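Local coordinates for conserved hypothetical protein (Thermoplasma acidophilum DSM 1728, PDB 1Q7H) that is of unknown function but carries a PUA domain and may bind RNA, perhaps in connection with translation initiation, at residues A122-A126 with G127-A131; I140-F143 with P144-L148. All coordinates share one frame; numbering follows the deposited sequence.

Contact 1. Residues A122-A126 with G127-A131; sequences AEMDA and GEVMA
Met124, a selenomethionine, and Glu128 meet at about a right angle where the chain enters helix 126-132. The methyl CE of Met124 comes against the aliphatic part of Glu128, 3.3 Å from its CG and 3.7 Å from its CD. The bend at the last torsion of Met124 (chi3 71°) turns CE onto that chain. Glu128 runs almost fully extended beyond CG, with CG opposite the backbone N (chi1 173°). Nearer its root, Met124 also lies against the helix: its CB is 3.6 Å from CG2 of Val129. The two side chains meet at a slant, and SE stands a little farther from the same methyl.

A water ties the polar end of Glu128 back to the loop. It donates to OE1 of Glu128 at 2.6 Å and accepts from the backbone N of Asp125 at 2.9 Å. The helical bonds begin here. Val129 N reaches Asp125 O at 3.2 Å. Met130 N bonds to Ala126 O in the next step.

Asp125 holds the N-cap position, but its carboxylate caps no helix nitrogen. Instead OD1 accepts a hydrogen bond from the backbone N of Lys103, which ties this loop to a neighbouring one. The loop joins the end of strand 116-122 to the start of the helix. Ala126 is backbone-bonded to Ile101. Ala126, Val129 and Met130 all touch Met97 of strand 94-97, and Val129 also meets Ile94. The helix therefore packs against an outermost strand of the six-stranded sheet.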
loop_
_atom_site.group_PDB
_atom_site.type_symbol
_atom_site.label_atom_id
_atom_site.label_comp_id
_atom_site.label_asym_id
_atom_site.label_seq_id
_atom_site.Cartn_x
_atom_site.Cartn_y
_atom_site.Cartn_z
ATOM N N ALA A 122 5.599 8.561 2.513
ATOM C CA ALA A 122 6.834 8.971 3.164
ATOM C C ALA A 122 6.829 10.426 3.618
ATOM O O ALA A 122 6.387 11.315 2.895
ATOM C CB ALA A 122 8.016 8.724 2.227
ATOM N N GLU A 123 7.350 10.659 4.815
ATOM C CA GLU A 123 7.443 12.000 5.377
ATOM C C GLU A 123 8.912 12.437 5.449
ATOM O O GLU A 123 9.205 13.568 5.826
ATOM C CB GLU A 123 6.851 12.009 6.785
ATOM C CG GLU A 123 5.379 11.675 6.840
ATOM C CD GLU A 123 4.510 12.869 6.546
ATOM O OE1 GLU A 123 3.273 12.715 6.514
ATOM O OE2 GLU A 123 5.066 13.964 6.350
HETATM N N MSE A 124 9.822 11.531 5.092
HETATM C CA MSE A 124 11.263 11.788 5.120
HETATM C C MSE A 124 11.962 11.036 3.985
HETATM O O MSE A 124 11.433 10.041 3.480
HETATM C CB MSE A 124 11.872 11.298 6.446
HETATM C CG MSE A 124 11.401 12.015 7.705
HETATM SE SE MSE A 124 12.025 11.153 9.349
HETATM C CE MSE A 124 13.907 11.613 9.235
ATOM N N ASP A 125 13.150 11.504 3.597
ATOM C CA ASP A 125 13.934 10.832 2.562
ATOM C C ASP A 125 14.654 9.643 3.217
ATOM O O ASP A 125 15.005 9.697 4.396
ATOM C CB ASP A 125 14.989 11.766 1.956
ATOM C CG ASP A 125 14.387 12.985 1.272
ATOM O OD1 ASP A 125 13.280 12.893 0.686
ATOM O OD2 ASP A 125 15.047 14.044 1.307
ATOM N N ALA A 126 14.887 8.578 2.453
ATOM C CA ALA A 126 15.552 7.403 2.995
ATOM C C ALA A 126 16.914 7.728 3.622
ATOM O O ALA A 126 17.304 7.124 4.619
ATOM C CB ALA A 126 15.717 6.354 1.913
ATOM N N GLY A 127 17.635 8.675 3.035
ATOM C CA GLY A 127 18.939 9.035 3.566
ATOM C C GLY A 127 18.901 9.528 5.003
ATOM O O GLY A 127 19.649 9.050 5.855
ATOM N N GLU A 128 18.031 10.495 5.269
ATOM C CA GLU A 128 17.900 11.070 6.600
ATOM C C GLU A 128 17.370 10.051 7.605
ATOM O O GLU A 128 17.812 10.023 8.755
ATOM C CB GLU A 128 16.991 12.308 6.538
ATOM C CG GLU A 128 16.644 12.915 7.890
ATOM C CD GLU A 128 16.012 14.306 7.780
ATOM O OE1 GLU A 128 15.365 14.610 6.761
ATOM O OE2 GLU A 128 16.161 15.088 8.731
ATOM N N VAL A 129 16.425 9.216 7.180
ATOM C CA VAL A 129 15.877 8.195 8.077
ATOM C C VAL A 129 16.952 7.222 8.563
ATOM O O VAL A 129 17.077 6.974 9.756
ATOM C CB VAL A 129 14.758 7.353 7.392
ATOM C CG1 VAL A 129 14.370 6.160 8.272
ATOM C CG2 VAL A 129 13.539 8.220 7.122
HETATM N N MSE A 130 17.731 6.673 7.637
HETATM C CA MSE A 130 18.746 5.700 8.009
HETATM C C MSE A 130 19.951 6.283 8.748
HETATM O O MSE A 130 20.629 5.577 9.494
HETATM C CB MSE A 130 19.204 4.927 6.768
HETATM C CG MSE A 130 18.083 4.146 6.054
HETATM SE SE MSE A 130 16.901 3.096 7.255
HETATM C CE MSE A 130 18.140 1.706 7.788
ATOM N N ALA A 131 20.213 7.571 8.562
ATOM C CA ALA A 131 21.339 8.200 9.240
ATOM C C ALA A 131 20.997 8.702 10.645
ATOM O O ALA A 131 21.853 8.704 11.518
ATOM C CB ALA A 131 21.895 9.359 8.388
HETATM O O HOH W 1 13.641 14.040 4.888
#

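Contact 2. Residues I140-F143 with P144-L148; sequences IIHF and PGDEL
This is a local turn contact, in which Asp146 folds back on Phe143 where strand 136-142 ends and the chain heads into helix 147-151. CB of Asp146 sits over the centre of one face of the Phe143 ring, a CH-pi contact 3.4 Å from the centroid and 14° off the ring normal. The carboxylate plane is turned 67° from the ring. The first torsion of Phe143 (chi1 56°) sets CG between the backbone N and the carbonyl carbon and so turns the ring under CB of Asp146. The first torsion of Asp146 directs its carboxylate back to the backbone N of Phe143.

The backbone from Phe143 to Asp146 forms a type II beta turn, with Gly145 at positive phi. It is closed by Asp146 N to Phe143 O at 3.2 Å. Asp146 is also the N-cap of the helix, its OD1 accepting from Ile149 N. Asp146 OD2 accepts from Phe143 N at 3.2 Å, but the oxygen is modelled too close to a neighbour, so this bond is less sure. A water donates to Ile141 O at 3.0 Å and also to Asp146 OD2, a bond as uncertain as the position of that oxygen. Just before the turn, Ile141 and His142 form a classic beta bulge opposite Val119 of strand 116-122.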
loop_
_atom_site.group_PDB
_atom_site.type_symbol
_atom_site.label_atom_id
_atom_site.label_comp_id
_atom_site.label_asym_id
_atom_site.label_seq_id
_atom_site.Cartn_x
_atom_site.Cartn_y
_atom_site.Cartn_z
ATOM N N ILE A 140 0.578 6.464 7.777
ATOM C CA ILE A 140 -0.072 5.293 7.173
ATOM C C ILE A 140 -1.429 5.667 6.576
ATOM O O ILE A 140 -2.273 6.247 7.260
ATOM C CB ILE A 140 -0.258 4.149 8.208
ATOM C CG1 ILE A 140 0.962 3.221 8.220
ATOM C CG2 ILE A 140 -1.444 3.279 7.818
ATOM C CD1 ILE A 140 2.250 3.855 7.871
ATOM N N ILE A 141 -1.636 5.331 5.305
ATOM C CA ILE A 141 -2.890 5.663 4.633
ATOM C C ILE A 141 -3.815 4.466 4.401
ATOM O O ILE A 141 -4.973 4.633 4.008
ATOM C CB ILE A 141 -2.641 6.375 3.286
ATOM C CG1 ILE A 141 -1.841 5.469 2.348
ATOM C CG2 ILE A 141 -1.896 7.688 3.520
ATOM C CD1 ILE A 141 -1.621 6.079 0.978
ATOM N N HIS A 142 -3.303 3.262 4.623
ATOM C CA HIS A 142 -4.120 2.063 4.487
ATOM C C HIS A 142 -3.533 0.949 5.324
ATOM O O HIS A 142 -2.326 0.702 5.295
ATOM C CB HIS A 142 -4.230 1.583 3.035
ATOM C CG HIS A 142 -4.952 0.274 2.904
ATOM N ND1 HIS A 142 -4.428 -0.806 2.224
ATOM C CD2 HIS A 142 -6.112 -0.157 3.451
ATOM C CE1 HIS A 142 -5.230 -1.847 2.365
ATOM N NE2 HIS A 142 -6.260 -1.480 3.109
ATOM N N PHE A 143 -4.396 0.269 6.067
ATOM C CA PHE A 143 -3.966 -0.821 6.925
ATOM C C PHE A 143 -5.129 -1.787 7.064
ATOM O O PHE A 143 -6.261 -1.443 6.735
ATOM C CB PHE A 143 -3.522 -0.269 8.287
ATOM C CG PHE A 143 -4.571 0.548 8.984
ATOM C CD1 PHE A 143 -5.396 -0.026 9.947
ATOM C CD2 PHE A 143 -4.747 1.889 8.667
ATOM C CE1 PHE A 143 -6.382 0.726 10.582
ATOM C CE2 PHE A 143 -5.739 2.650 9.301
ATOM C CZ PHE A 143 -6.553 2.061 10.258
ATOM N N PRO A 144 -4.875 -3.005 7.568
ATOM C CA PRO A 144 -5.964 -3.974 7.707
ATOM C C PRO A 144 -7.137 -3.500 8.570
ATOM O O PRO A 144 -6.945 -2.914 9.632
ATOM C CB PRO A 144 -5.269 -5.195 8.304
ATOM C CG PRO A 144 -3.835 -5.053 7.832
ATOM C CD PRO A 144 -3.606 -3.576 8.052
ATOM N N GLY A 145 -8.351 -3.767 8.102
ATOM C CA GLY A 145 -9.533 -3.390 8.855
ATOM C C GLY A 145 -9.837 -1.906 8.914
ATOM O O GLY A 145 -10.701 -1.485 9.683
ATOM N N ASP A 146 -9.145 -1.102 8.111
ATOM C CA ASP A 146 -9.395 0.329 8.120
ATOM C C ASP A 146 -10.723 0.650 7.419
ATOM O O ASP A 146 -11.485 -0.251 7.089
ATOM C CB ASP A 146 -8.227 1.071 7.461
ATOM C CG ASP A 146 -8.119 0.810 5.976
ATOM O OD1 ASP A 146 -8.864 -0.045 5.448
ATOM O OD2 ASP A 146 -7.277 1.468 5.332
ATOM N N GLU A 147 -10.999 1.928 7.198
ATOM C CA GLU A 147 -12.246 2.337 6.560
ATOM C C GLU A 147 -12.411 1.819 5.141
ATOM O O GLU A 147 -13.519 1.493 4.723
ATOM C CB GLU A 147 -12.374 3.865 6.566
ATOM C CG GLU A 147 -11.100 4.598 6.159
ATOM C CD GLU A 147 -11.345 6.058 5.800
ATOM O OE1 GLU A 147 -12.033 6.760 6.574
ATOM O OE2 GLU A 147 -10.839 6.504 4.745
ATOM N N LEU A 148 -11.316 1.743 4.393
ATOM C CA LEU A 148 -11.395 1.246 3.028
ATOM C C LEU A 148 -11.848 -0.212 3.008
ATOM O O LEU A 148 -12.701 -0.593 2.207
ATOM C CB LEU A 148 -10.039 1.402 2.331
ATOM C CG LEU A 148 -9.623 2.868 2.166
ATOM C CD1 LEU A 148 -8.196 2.991 1.639
ATOM C CD2 LEU A 148 -10.602 3.539 1.225
HETATM O O HOH W 2 -7.414 4.272 5.771
#

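Contact 1 comes first along the chain, and contact 2 follows it with no overlap. Their centres are about 23 Å apart, their nearest atoms about 7 Å, and they do not touch. Contact 1 follows strand 116-122 and starts helix 126-132. Strand 136-142 then returns antiparallel to strand 116-122 in the six-stranded sheet and runs into contact 2. The two contacts thus sit at successive strand-to-helix junctions, at the ends of neighbouring strands of one sheet. Contact 1 lies well away from the centre of the chain. Contact 2 lies closer in, beside strand 56-58 and helix 60-65, where the PUA part meets the N-terminal part and the chain turns into its C-terminal helix.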